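Local coordinates for protein-tyrosine-phosphatase (Shewanella sp., PDB 2Z72) that catalyses the hydrolysis of phosphate esters on tyrosine in a cold-adapted bacterium, probably through a two-zinc centre of the calcineurin-like phosphoesterase type, at residues N225-Y228 with R229-D233; L180-A183 with D184-I187; L132-Q135 with A136-G140; G119-V122 with N123-L126; T255-R258 with G259-S262. All blocks are in the same frame, centred on the assembly; numbering follows the deposited sequence.

Contact 1: N225-Y228 with R229-D233; sequences NALY and RANVD
The guanidinium of Arg229 lies flat across the backbone one turn back in helix 221-231: Asn225 O sits 3.6 Å from its plane, over the centre, and Ala226 N lies over the same face. Outside the helix, NH1 of this group bonds to Asn195 OD1 and, weakly, to Lys194 O. A bend at chi3 (-76°) folds the arginine back along the helix, so that its NH2 passes 3.8 Å from CB of Asn225. One residue thus meets Asn225 O twice, because Arg229 N also donates to it at 3.1 Å. The next bond, Ala230 N to Ala226 O, is 3.0 Å long. Tyr228 O takes weak bonds from both Asn231 N (3.4 Å) and Val232 N (3.1 Å). The phenol of Tyr228 points elsewhere, giving its hydroxyl to Leu248 O, while the amide of Asn225 is held by Thr196 N and Ile197 O. A leucine in place of Arg229 would probably leave Asn225 O without the positive group over it and Asn195 OD1 without this donor. The cation above a helical carbonyl is likely to be favourable, since it faces the negative end of that peptide dipole.

Contact 2: L180-A183 with D184-I187; sequences LYSA and DTEI. Unlike the reference sequence in segment 180-183: Ser182 (reference Gly).
A type I beta turn from Ser182 to Thr185 delivers the chain into helix 186-192, with Thr185 in the N-cap position. The carbonyl oxygen of Ser182 is the focus of the turn and takes two bonds from that one threonine. The backbone bond that closes it, Thr185 N to Ser182 O, is 3.0 Å long, and its donor stands above the carbonyl plane. The hydroxyl comes in differently: Thr185 OG1 donates to Ser182 O at 2.7 Å, in the carbonyl plane and on a lone pair. With chi1 at 73°, OG1 is tucked between the backbone N and the carbonyl carbon, where it can serve both the turn behind it and Gly188 N ahead of it, the amide it caps. The methyl branch of Thr185 turns back along the chain, CG2 lying 3.6 Å from Leu180 O.

The apolar part of the contact pairs Tyr181 with Ile187, which lie alongside each other and point the same way. Ile187 CG2 meets the edge of the phenol ring, 3.8 Å from Tyr181 CD1. Phe116 and Tyr177 make edge-to-face contacts with this ring, and its OH bonds to Asn123 OD1. The approach of the Ser182 and Asp184 side chains is doubtful, since both residues have alternative conformers. With OG1 giving its proton to the turn and its oxygen to the helix, the one threonine hydroxyl ties both together and satisfies a buried polar atom on two sides.

Contact 3: L132-Q135 with A136-G140; sequences LDQQ and ARDAG
Gln134 sends its CG away from the backbone N (chi1 -179°) and then bends sharply at chi2 (66°), which swings the amide along the helix toward Asp138. There the two side chains cross obliquely, amide and carboxylate planes 26° apart, and NE2 of Gln134 makes a weak hydrogen bond of 3.0 Å to Asp138 OD2. The same amide nitrogen has a stronger partner in Glu58 OE2, an oxygen that also forms a salt bridge with Arg137 NE. Asp138 CG lies 3.3 Å from the carbonyl oxygen of Gln134, and that oxygen is itself taken by Asp138 N at 2.9 Å.

Beneath these side chains the backbone of helix 122-138 is regular, as in the bond from Ala136 N to Leu132 O, 2.8 Å long. At its close, Ala139 N reaches Gln135 O at 3.1 Å and Gly140 N reaches Arg137 O at 2.9 Å. Gly140 has a positive phi and completes a Schellman motif before strand 142-145, the next element of the beta-alpha-beta unit. Its backbone angles would jam a side chain against the preceding carbonyl. A carboxylate at the negative end of a helix is probably disfavoured by the dipole; the weak bond from Gln134 NE2, which is shared with Glu58, may offset a little of that cost.

Contact 4: G119-V122 with N123-L126; sequences GHQV and NEVL
Leu126 N donates to Val122 O at 2.9 Å, in the carbonyl plane, closing the first turn of helix 122-138. One residue earlier, at the N-cap, Gln121 O receives Val125 N at 3.1 Å, nearly along the C=O axis. Above these bonds Val122 and Leu126 lie side by side and point the same way, CG1 of the valine 3.8 Å from CD1 of the leucine.

The chain of Glu124 doubles back at chi2 (73°), and its OE1 comes over the backbone of Gln121, 3.1 Å from Gln121 CA. The negative group faces the positive end of the helix, which may suit its dipole, although OE1 makes no hydrogen bond to Gln121. With alanine in place of Glu124 the carboxylate is gone, which is likely to leave the turn's positive end without a negative group and the backbone of Gln121 less covered.

The amide of Gln121 itself turns out to Asp84 N. Glu124 and Val125 rest on Tyr83 of helix 83-92, Val122 packs on Phe116 in the loop that follows strand 108-111, and Leu126 meets Ile187 and Trp190 of helix 186-192, so that the first turn lies between two other helices.

Contact 5: T255-R258 with G259-S262; sequences TWYR and GYFS
Aromatic contacts centre on Tyr257. Its edge is turned to the face of Tyr260 in a T-shaped pair, with the two ring centroids 5.6 Å apart and the planes at 84°; the nearest carbons are Tyr257 CE2 and Tyr260 CE1, at 3.8 Å. Over one face of the Tyr257 ring lies Gly259, whose CA makes a CH-pi contact 3.7 Å from the ring centroid, with Gly259 N above the ring centre. A chi1 of -176° swings the phenol ring under the glycine, and a CB on Gly259 would run into Tyr257 OH. The hydroxyl of Tyr260 has its partner in Ile210 N.

Residues 259-261 form a short 3-10 segment in the loop between helices 243-249 and 267-277. Arg258, just before it, lies near the metal centre: its side chain comes within about 5 Å of a zinc ion at the nearest atoms, and its NH2 bonds to the carbonyl oxygen of His286, a zinc ligand.

Backbone hydrogen bonds are those of the 3-10 segment. Phe261 N donates to Arg258 O at 3.0 Å from above the carbonyl plane, and Ser262 N to Gly259 O at 3.1 Å. A water bridges the chain, donating to Tyr257 O and accepting from Tyr260 N, each at 3.0 Å.

How the contacts relate
Along the chain the contacts run in the order 4, 3, 2, 1, 5, all within the calcineurin-like phosphoesterase range. Contacts 4 and 3 lie at the start and end of helix 122-138, their centres about 20 Å apart. Contact 2 touches contact 4 through Tyr181, so that the entries to helices 122-138 and 186-192 are joined. Contact 1, on helix 221-231, approaches contact 5 to about 4 Å between nearest atoms without touching. Contacts 3 and 5, with centres about 32 Å apart, are on opposite sides of the chain's centre. Contacts 2, 3 and 4 thus belong to the helices 122-138 and 186-192, whereas contact 5 lies by the zinc site through Arg258.

Contact 1: N225-Y228 with R229-D233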
loop_
_atom_site.group_PDB
_atom_site.type_symbol
_atom_site.label_atom_id
_atom_site.label_comp_id
_atom_site.label_asym_id
_atom_site.label_seq_id
_atom_site.Cartn_x
_atom_site.Cartn_y
_atom_site.Cartn_z
ATOM N N ASN A 225 -9.879 -0.502 11.741
ATOM C CA ASN A 225 -8.555 -1.058 11.465
ATOM C C ASN A 225 -8.374 -2.399 12.169
ATOM O O ASN A 225 -7.753 -3.311 11.598
ATOM C CB ASN A 225 -7.447 -0.078 11.851
ATOM C CG ASN A 225 -7.325 1.044 10.882
ATOM O OD1 ASN A 225 -7.426 0.849 9.642
ATOM N ND2 ASN A 225 -7.130 2.275 11.336
ATOM N N ALA A 226 -8.879 -2.551 13.384
ATOM C CA ALA A 226 -8.793 -3.803 14.072
ATOM C C ALA A 226 -9.650 -4.875 13.415
ATOM O O ALA A 226 -9.231 -6.050 13.299
ATOM C CB ALA A 226 -9.227 -3.601 15.552
ATOM N N LEU A 227 -10.864 -4.523 12.996
ATOM C CA LEU A 227 -11.694 -5.528 12.291
ATOM C C LEU A 227 -11.075 -5.950 10.976
ATOM O O LEU A 227 -11.184 -7.152 10.619
ATOM C CB LEU A 227 -13.082 -4.924 12.067
ATOM C CG LEU A 227 -13.995 -4.880 13.280
ATOM C CD1 LEU A 227 -15.258 -4.097 12.955
ATOM C CD2 LEU A 227 -14.368 -6.292 13.710
ATOM N N TYR A 228 -10.441 -5.021 10.276
ATOM C CA TYR A 228 -9.780 -5.391 9.023
ATOM C C TYR A 228 -8.649 -6.396 9.301
ATOM O O TYR A 228 -8.525 -7.388 8.570
ATOM C CB TYR A 228 -9.231 -4.169 8.363
ATOM C CG TYR A 228 -10.207 -3.328 7.570
ATOM C CD1 TYR A 228 -10.413 -1.969 7.770
ATOM C CD2 TYR A 228 -10.921 -3.904 6.513
ATOM C CE1 TYR A 228 -11.273 -1.244 7.059
ATOM C CE2 TYR A 228 -11.778 -3.158 5.735
ATOM C CZ TYR A 228 -11.954 -1.818 6.002
ATOM O OH TYR A 228 -12.786 -1.019 5.231
ATOM N N ARG A 229 -7.843 -6.174 10.326
ATOM C CA ARG A 229 -6.779 -7.106 10.609
ATOM C C ARG A 229 -7.340 -8.463 11.016
ATOM O O ARG A 229 -6.779 -9.508 10.665
ATOM C CB ARG A 229 -5.868 -6.555 11.715
ATOM C CG ARG A 229 -4.874 -5.513 11.227
ATOM C CD ARG A 229 -3.892 -5.088 12.276
ATOM N NE ARG A 229 -4.486 -4.175 13.277
ATOM C CZ ARG A 229 -4.564 -2.872 13.118
ATOM N NH1 ARG A 229 -4.101 -2.276 12.072
ATOM N NH2 ARG A 229 -5.107 -2.126 14.078
ATOM N N ALA A 230 -8.400 -8.483 11.807
ATOM C CA ALA A 230 -8.942 -9.714 12.348
ATOM C C ALA A 230 -9.704 -10.536 11.345
ATOM O O ALA A 230 -9.903 -11.741 11.579
ATOM C CB ALA A 230 -9.842 -9.409 13.568
ATOM N N ASN A 231 -10.125 -9.935 10.256
ATOM C CA ASN A 231 -11.057 -10.615 9.352
ATOM C C ASN A 231 -10.589 -10.670 7.952
ATOM O O ASN A 231 -11.345 -11.180 7.105
ATOM C CB ASN A 231 -12.461 -9.953 9.410
ATOM C CG ASN A 231 -13.038 -10.146 10.801
ATOM O OD1 ASN A 231 -12.997 -9.222 11.689
ATOM N ND2 ASN A 231 -13.538 -11.342 11.029
ATOM N N VAL A 232 -9.373 -10.232 7.613
ATOM C CA VAL A 232 -8.932 -10.384 6.220
ATOM C C VAL A 232 -8.860 -11.853 5.805
ATOM O O VAL A 232 -9.006 -12.127 4.613
ATOM C CB VAL A 232 -7.635 -9.572 6.028
ATOM C CG1 VAL A 232 -6.455 -10.187 6.784
ATOM C CG2 VAL A 232 -7.259 -9.399 4.578
ATOM N N ASP A 233 -8.788 -12.755 6.769
ATOM C CA ASP A 233 -8.769 -14.206 6.570
ATOM C C ASP A 233 -10.119 -14.858 6.813
ATOM O O ASP A 233 -10.239 -16.102 6.877
ATOM C CB ASP A 233 -7.738 -14.851 7.523
ATOM C CG ASP A 233 -6.326 -14.455 7.247
ATOM O OD1 ASP A 233 -5.844 -14.835 6.159
ATOM O OD2 ASP A 233 -5.666 -13.805 8.062
#

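Contact 2: L180-A183 with D184-I187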
loop_
_atom_site.group_PDB
_atom_site.type_symbol
_atom_site.label_atom_id
_atom_site.label_comp_id
_atom_site.label_asym_id
_atom_site.label_seq_id
_atom_site.Cartn_x
_atom_site.Cartn_y
_atom_site.Cartn_z
ATOM N N LEU A 180 0.614 -18.082 -0.791
ATOM C CA LEU A 180 1.950 -17.533 -0.870
ATOM C C LEU A 180 2.093 -16.278 -0.041
ATOM O O LEU A 180 3.209 -15.797 0.126
ATOM C CB LEU A 180 2.322 -17.278 -2.335
ATOM C CG LEU A 180 2.399 -18.497 -3.246
ATOM C CD1 LEU A 180 2.729 -18.095 -4.677
ATOM C CD2 LEU A 180 3.476 -19.459 -2.736
ATOM N N TYR A 181 0.998 -15.793 0.495
ATOM C CA TYR A 181 0.950 -14.561 1.322
ATOM C C TYR A 181 0.127 -14.769 2.576
ATOM O O TYR A 181 -0.437 -13.822 3.135
ATOM C CB TYR A 181 0.384 -13.358 0.501
ATOM C CG TYR A 181 1.281 -13.106 -0.711
ATOM C CD1 TYR A 181 2.491 -12.440 -0.546
ATOM C CD2 TYR A 181 0.993 -13.562 -1.970
ATOM C CE1 TYR A 181 3.353 -12.225 -1.614
ATOM C CE2 TYR A 181 1.812 -13.373 -3.031
ATOM C CZ TYR A 181 2.994 -12.693 -2.869
ATOM O OH TYR A 181 3.818 -12.480 -3.946
ATOM N N SER A 182 0.041 -16.017 3.029
ATOM C CA SER A 182 -0.737 -16.365 4.227
ATOM C C SER A 182 -0.024 -15.952 5.498
ATOM O O SER A 182 1.100 -15.423 5.504
ATOM C CB SER A 182 -1.021 -17.869 4.159
ATOM O OG SER A 182 0.220 -18.543 4.300
ATOM N N ALA A 183 -0.687 -16.223 6.630
ATOM C CA ALA A 183 -0.123 -15.849 7.923
ATOM C C ALA A 183 1.135 -16.581 8.309
ATOM O O ALA A 183 1.810 -16.211 9.286
ATOM C CB ALA A 183 -1.181 -16.055 8.993
ATOM N N ASP A 184 1.507 -17.638 7.602
ATOM C CA ASP A 184 2.727 -18.364 7.820
ATOM C C ASP A 184 3.924 -17.715 7.109
ATOM O O ASP A 184 5.056 -18.155 7.307
ATOM C CB ASP A 184 2.644 -19.826 7.307
ATOM C CG ASP A 184 2.238 -19.907 5.861
ATOM O OD1 ASP A 184 2.882 -20.624 5.074
ATOM O OD2 ASP A 184 1.230 -19.281 5.452
ATOM N N THR A 185 3.639 -16.721 6.275
ATOM C CA THR A 185 4.644 -16.107 5.477
ATOM C C THR A 185 5.093 -14.776 6.065
ATOM O O THR A 185 4.286 -14.048 6.696
ATOM C CB THR A 185 4.211 -15.885 3.998
ATOM O OG1 THR A 185 3.271 -14.839 3.923
ATOM C CG2 THR A 185 3.667 -17.202 3.399
ATOM N N GLU A 186 6.339 -14.400 5.846
ATOM C CA GLU A 186 6.867 -13.126 6.295
ATOM C C GLU A 186 6.053 -11.954 5.766
ATOM O O GLU A 186 5.627 -11.062 6.529
ATOM C CB GLU A 186 8.326 -12.978 5.877
ATOM C CG GLU A 186 9.022 -11.725 6.384
ATOM C CD GLU A 186 9.229 -11.683 7.878
ATOM O OE1 GLU A 186 9.478 -10.586 8.421
ATOM O OE2 GLU A 186 9.079 -12.722 8.546
ATOM N N ILE A 187 5.838 -11.919 4.456
ATOM C CA ILE A 187 5.061 -10.827 3.842
ATOM C C ILE A 187 3.636 -10.844 4.375
ATOM O O ILE A 187 3.084 -9.769 4.654
ATOM C CB ILE A 187 5.144 -10.878 2.321
ATOM C CG1 ILE A 187 6.551 -10.616 1.796
ATOM C CG2 ILE A 187 4.125 -9.917 1.706
ATOM C CD1 ILE A 187 7.123 -9.255 2.099
#

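Contact 3: L132-Q135 with A136-G140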
loop_
_atom_site.group_PDB
_atom_site.type_symbol
_atom_site.label_atom_id
_atom_site.label_comp_id
_atom_site.label_asym_id
_atom_site.label_seq_id
_atom_site.Cartn_x
_atom_site.Cartn_y
_atom_site.Cartn_z
ATOM N N LEU A 132 11.973 -0.382 2.863
ATOM C CA LEU A 132 11.778 1.061 3.074
ATOM C C LEU A 132 11.132 1.295 4.416
ATOM O O LEU A 132 11.447 2.299 5.106
ATOM C CB LEU A 132 10.931 1.558 1.900
ATOM C CG LEU A 132 11.087 3.048 1.705
ATOM C CD1 LEU A 132 12.439 3.357 1.023
ATOM C CD2 LEU A 132 9.962 3.598 0.864
ATOM N N ASP A 133 10.192 0.443 4.818
ATOM C CA ASP A 133 9.532 0.539 6.130
ATOM C C ASP A 133 10.582 0.551 7.216
ATOM O O ASP A 133 10.607 1.424 8.110
ATOM C CB ASP A 133 8.539 -0.624 6.182
ATOM C CG ASP A 133 7.518 -0.702 7.305
ATOM O OD1 ASP A 133 7.553 0.152 8.236
ATOM O OD2 ASP A 133 6.704 -1.647 7.251
ATOM N N GLN A 134 11.513 -0.412 7.211
ATOM C CA GLN A 134 12.562 -0.480 8.192
ATOM C C GLN A 134 13.485 0.730 8.111
ATOM O O GLN A 134 13.833 1.312 9.152
ATOM C CB GLN A 134 13.348 -1.787 8.065
ATOM C CG GLN A 134 14.438 -1.875 9.129
ATOM C CD GLN A 134 13.897 -1.976 10.564
ATOM O OE1 GLN A 134 13.382 -2.987 10.969
ATOM N NE2 GLN A 134 13.984 -0.954 11.375
ATOM N N GLN A 135 13.900 1.116 6.906
ATOM C CA GLN A 135 14.798 2.234 6.777
ATOM C C GLN A 135 14.179 3.559 7.274
ATOM O O GLN A 135 14.881 4.361 7.888
ATOM C CB GLN A 135 15.234 2.397 5.314
ATOM C CG GLN A 135 16.117 1.241 4.829
ATOM C CD GLN A 135 16.443 1.371 3.360
ATOM O OE1 GLN A 135 15.756 2.083 2.623
ATOM N NE2 GLN A 135 17.508 0.697 2.924
ATOM N N ALA A 136 12.894 3.745 6.977
ATOM C CA ALA A 136 12.210 4.959 7.418
ATOM C C ALA A 136 12.211 4.991 8.961
ATOM O O ALA A 136 12.544 6.005 9.552
ATOM C CB ALA A 136 10.829 5.036 6.857
ATOM N N ARG A 137 11.871 3.872 9.576
ATOM C CA ARG A 137 11.889 3.806 11.030
ATOM C C ARG A 137 13.245 4.130 11.579
ATOM O O ARG A 137 13.375 4.880 12.545
ATOM C CB ARG A 137 11.371 2.419 11.491
ATOM C CG ARG A 137 11.214 2.296 12.977
ATOM C CD ARG A 137 10.471 1.056 13.396
ATOM N NE ARG A 137 10.531 0.826 14.834
ATOM C CZ ARG A 137 9.702 0.028 15.478
ATOM N NH1 ARG A 137 8.708 -0.597 14.866
ATOM N NH2 ARG A 137 9.814 -0.169 16.789
ATOM N N ASP A 138 14.302 3.567 10.994
ATOM C CA ASP A 138 15.664 3.838 11.467
ATOM C C ASP A 138 16.009 5.298 11.358
ATOM O O ASP A 138 16.845 5.775 12.150
ATOM C CB ASP A 138 16.678 3.030 10.662
ATOM C CG ASP A 138 16.591 1.538 11.031
ATOM O OD1 ASP A 138 17.150 0.758 10.187
ATOM O OD2 ASP A 138 16.027 1.104 12.025
ATOM N N ALA A 139 15.477 6.036 10.404
ATOM C CA ALA A 139 15.684 7.470 10.224
ATOM C C ALA A 139 14.755 8.299 11.089
ATOM O O ALA A 139 14.865 9.547 11.023
ATOM C CB ALA A 139 15.477 7.765 8.755
ATOM N N GLY A 140 13.855 7.704 11.856
ATOM C CA GLY A 140 12.914 8.549 12.572
ATOM C C GLY A 140 11.667 8.979 11.833
ATOM O O GLY A 140 10.904 9.777 12.337
#

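Contact 4: G119-V122 with N123-L126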
loop_
_atom_site.group_PDB
_atom_site.type_symbol
_atom_site.label_atom_id
_atom_site.label_comp_id
_atom_site.label_asym_id
_atom_site.label_seq_id
_atom_site.Cartn_x
_atom_site.Cartn_y
_atom_site.Cartn_z
ATOM N N GLY A 119 0.338 -6.096 -12.447
ATOM C CA GLY A 119 1.720 -6.016 -12.888
ATOM C C GLY A 119 2.548 -7.241 -12.577
ATOM O O GLY A 119 2.132 -8.170 -11.917
ATOM N N HIS A 120 3.750 -7.205 -13.123
ATOM C CA HIS A 120 4.688 -8.297 -13.194
ATOM C C HIS A 120 5.835 -8.260 -12.222
ATOM O O HIS A 120 6.677 -9.156 -12.258
ATOM C CB HIS A 120 5.250 -8.404 -14.637
ATOM C CG HIS A 120 6.060 -7.233 -15.043
ATOM N ND1 HIS A 120 5.625 -5.930 -15.180
ATOM C CD2 HIS A 120 7.384 -7.190 -15.282
ATOM C CE1 HIS A 120 6.628 -5.115 -15.525
ATOM N NE2 HIS A 120 7.704 -5.875 -15.580
ATOM N N GLN A 121 5.878 -7.247 -11.356
ATOM C CA GLN A 121 6.966 -7.058 -10.408
ATOM C C GLN A 121 6.428 -6.905 -9.008
ATOM O O GLN A 121 6.914 -6.107 -8.180
ATOM C CB GLN A 121 7.839 -5.836 -10.744
ATOM C CG GLN A 121 8.380 -5.782 -12.174
ATOM C CD GLN A 121 9.219 -4.528 -12.408
ATOM O OE1 GLN A 121 8.671 -3.442 -12.511
ATOM N NE2 GLN A 121 10.522 -4.724 -12.404
ATOM N N VAL A 122 5.445 -7.749 -8.652
ATOM C CA VAL A 122 4.806 -7.638 -7.322
ATOM C C VAL A 122 5.771 -7.861 -6.214
ATOM O O VAL A 122 5.800 -7.105 -5.224
ATOM C CB VAL A 122 3.573 -8.534 -7.254
ATOM C CG1 VAL A 122 2.999 -8.561 -5.845
ATOM C CG2 VAL A 122 2.496 -8.123 -8.250
ATOM N N ASN A 123 6.565 -8.935 -6.225
ATOM C CA ASN A 123 7.469 -9.185 -5.136
ATOM C C ASN A 123 8.572 -8.167 -5.039
ATOM O O ASN A 123 9.044 -7.882 -3.913
ATOM C CB ASN A 123 8.003 -10.612 -5.176
ATOM C CG ASN A 123 6.920 -11.602 -4.818
ATOM O OD1 ASN A 123 6.272 -11.467 -3.786
ATOM N ND2 ASN A 123 6.693 -12.619 -5.674
ATOM N N GLU A 124 9.037 -7.612 -6.132
ATOM C CA GLU A 124 9.994 -6.524 -6.118
ATOM C C GLU A 124 9.404 -5.350 -5.332
ATOM O O GLU A 124 10.092 -4.760 -4.516
ATOM C CB GLU A 124 10.382 -6.099 -7.523
ATOM C CG GLU A 124 11.188 -7.158 -8.299
ATOM C CD GLU A 124 10.462 -8.364 -8.788
ATOM O OE1 GLU A 124 9.222 -8.448 -8.817
ATOM O OE2 GLU A 124 11.214 -9.336 -9.159
ATOM N N VAL A 125 8.167 -4.983 -5.614
ATOM C CA VAL A 125 7.532 -3.909 -4.868
ATOM C C VAL A 125 7.406 -4.251 -3.423
ATOM O O VAL A 125 7.719 -3.419 -2.528
ATOM C CB VAL A 125 6.169 -3.513 -5.465
ATOM C CG1 VAL A 125 5.584 -2.375 -4.624
ATOM C CG2 VAL A 125 6.306 -3.069 -6.909
ATOM N N LEU A 126 6.933 -5.460 -3.098
ATOM C CA LEU A 126 6.723 -5.815 -1.704
ATOM C C LEU A 126 7.995 -5.754 -0.905
ATOM O O LEU A 126 8.058 -5.153 0.185
ATOM C CB LEU A 126 6.074 -7.212 -1.637
ATOM C CG LEU A 126 4.607 -7.311 -2.073
ATOM C CD1 LEU A 126 4.227 -8.758 -2.256
ATOM C CD2 LEU A 126 3.651 -6.682 -1.061
#

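Contact 5: T255-R258 with G259-S262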
loop_
_atom_site.group_PDB
_atom_site.type_symbol
_atom_site.label_atom_id
_atom_site.label_comp_id
_atom_site.label_asym_id
_atom_site.label_seq_id
_atom_site.Cartn_x
_atom_site.Cartn_y
_atom_site.Cartn_z
ATOM N N THR A 255 -12.242 0.573 1.217
ATOM C CA THR A 255 -11.286 0.128 0.218
ATOM C C THR A 255 -11.856 -0.054 -1.185
ATOM O O THR A 255 -11.081 -0.248 -2.109
ATOM C CB THR A 255 -10.608 -1.177 0.648
ATOM O OG1 THR A 255 -11.614 -2.154 0.845
ATOM C CG2 THR A 255 -9.795 -0.973 1.912
ATOM N N TRP A 256 -13.156 0.152 -1.364
ATOM C CA TRP A 256 -13.766 0.069 -2.697
ATOM C C TRP A 256 -14.510 1.311 -3.106
ATOM O O TRP A 256 -14.786 1.495 -4.292
ATOM C CB TRP A 256 -14.724 -1.113 -2.770
ATOM C CG TRP A 256 -14.113 -2.453 -2.843
ATOM C CD1 TRP A 256 -13.717 -3.258 -1.798
ATOM C CD2 TRP A 256 -13.803 -3.180 -4.016
ATOM N NE1 TRP A 256 -13.210 -4.431 -2.243
ATOM C CE2 TRP A 256 -13.240 -4.424 -3.623
ATOM C CE3 TRP A 256 -13.952 -2.965 -5.377
ATOM C CZ2 TRP A 256 -12.830 -5.396 -4.530
ATOM C CZ3 TRP A 256 -13.544 -3.912 -6.271
ATOM C CH2 TRP A 256 -12.981 -5.127 -5.859
ATOM N N TYR A 257 -14.923 2.174 -2.169
ATOM C CA TYR A 257 -15.811 3.270 -2.493
ATOM C C TYR A 257 -15.215 4.210 -3.503
ATOM O O TYR A 257 -14.087 4.654 -3.334
ATOM C CB TYR A 257 -16.075 4.044 -1.210
ATOM C CG TYR A 257 -17.065 5.192 -1.330
ATOM C CD1 TYR A 257 -18.381 4.979 -1.785
ATOM C CD2 TYR A 257 -16.684 6.474 -0.943
ATOM C CE1 TYR A 257 -19.273 6.046 -1.853
ATOM C CE2 TYR A 257 -17.602 7.512 -1.027
ATOM C CZ TYR A 257 -18.874 7.303 -1.493
ATOM O OH TYR A 257 -19.746 8.367 -1.536
ATOM N N ARG A 258 -16.006 4.515 -4.534
ATOM C CA ARG A 258 -15.591 5.418 -5.568
ATOM C C ARG A 258 -16.449 6.675 -5.677
ATOM O O ARG A 258 -16.399 7.393 -6.666
ATOM C CB ARG A 258 -15.554 4.774 -6.982
ATOM C CG ARG A 258 -14.520 3.688 -7.017
ATOM C CD ARG A 258 -14.278 3.328 -8.459
ATOM N NE ARG A 258 -13.624 2.081 -8.621
ATOM C CZ ARG A 258 -12.435 1.673 -8.824
ATOM N NH1 ARG A 258 -11.912 0.438 -8.998
ATOM N NH2 ARG A 258 -11.504 2.629 -8.888
ATOM N N GLY A 259 -17.236 6.935 -4.642
ATOM C CA GLY A 259 -18.200 8.017 -4.669
ATOM C C GLY A 259 -17.541 9.359 -4.897
ATOM O O GLY A 259 -18.175 10.276 -5.469
ATOM N N TYR A 260 -16.306 9.603 -4.418
ATOM C CA TYR A 260 -15.689 10.937 -4.590
ATOM C C TYR A 260 -15.472 11.264 -6.077
ATOM O O TYR A 260 -15.327 12.427 -6.418
ATOM C CB TYR A 260 -14.365 11.074 -3.848
ATOM C CG TYR A 260 -14.447 10.844 -2.368
ATOM C CD1 TYR A 260 -15.655 10.984 -1.668
ATOM C CD2 TYR A 260 -13.340 10.510 -1.639
ATOM C CE1 TYR A 260 -15.700 10.772 -0.287
ATOM C CE2 TYR A 260 -13.389 10.313 -0.274
ATOM C CZ TYR A 260 -14.562 10.432 0.409
ATOM O OH TYR A 260 -14.575 10.206 1.761
ATOM N N PHE A 261 -15.485 10.244 -6.927
ATOM C CA PHE A 261 -15.270 10.366 -8.360
ATOM C C PHE A 261 -16.524 10.309 -9.177
ATOM O O PHE A 261 -16.485 10.333 -10.416
ATOM C CB PHE A 261 -14.264 9.282 -8.804
ATOM C CG PHE A 261 -12.949 9.430 -8.094
ATOM C CD1 PHE A 261 -12.699 8.699 -6.931
ATOM C CD2 PHE A 261 -12.000 10.298 -8.559
ATOM C CE1 PHE A 261 -11.509 8.909 -6.273
ATOM C CE2 PHE A 261 -10.820 10.452 -7.914
ATOM C CZ PHE A 261 -10.561 9.760 -6.750
ATOM N N SER A 262 -17.654 10.226 -8.523
ATOM C CA SER A 262 -18.964 10.240 -9.111
ATOM C C SER A 262 -19.342 11.663 -9.500
ATOM O O SER A 262 -19.134 12.612 -8.762
ATOM C CB SER A 262 -20.019 9.627 -8.182
ATOM O OG SER A 262 -21.321 9.767 -8.727
HETATM O O HOH W 1 -14.208 7.644 -3.447
#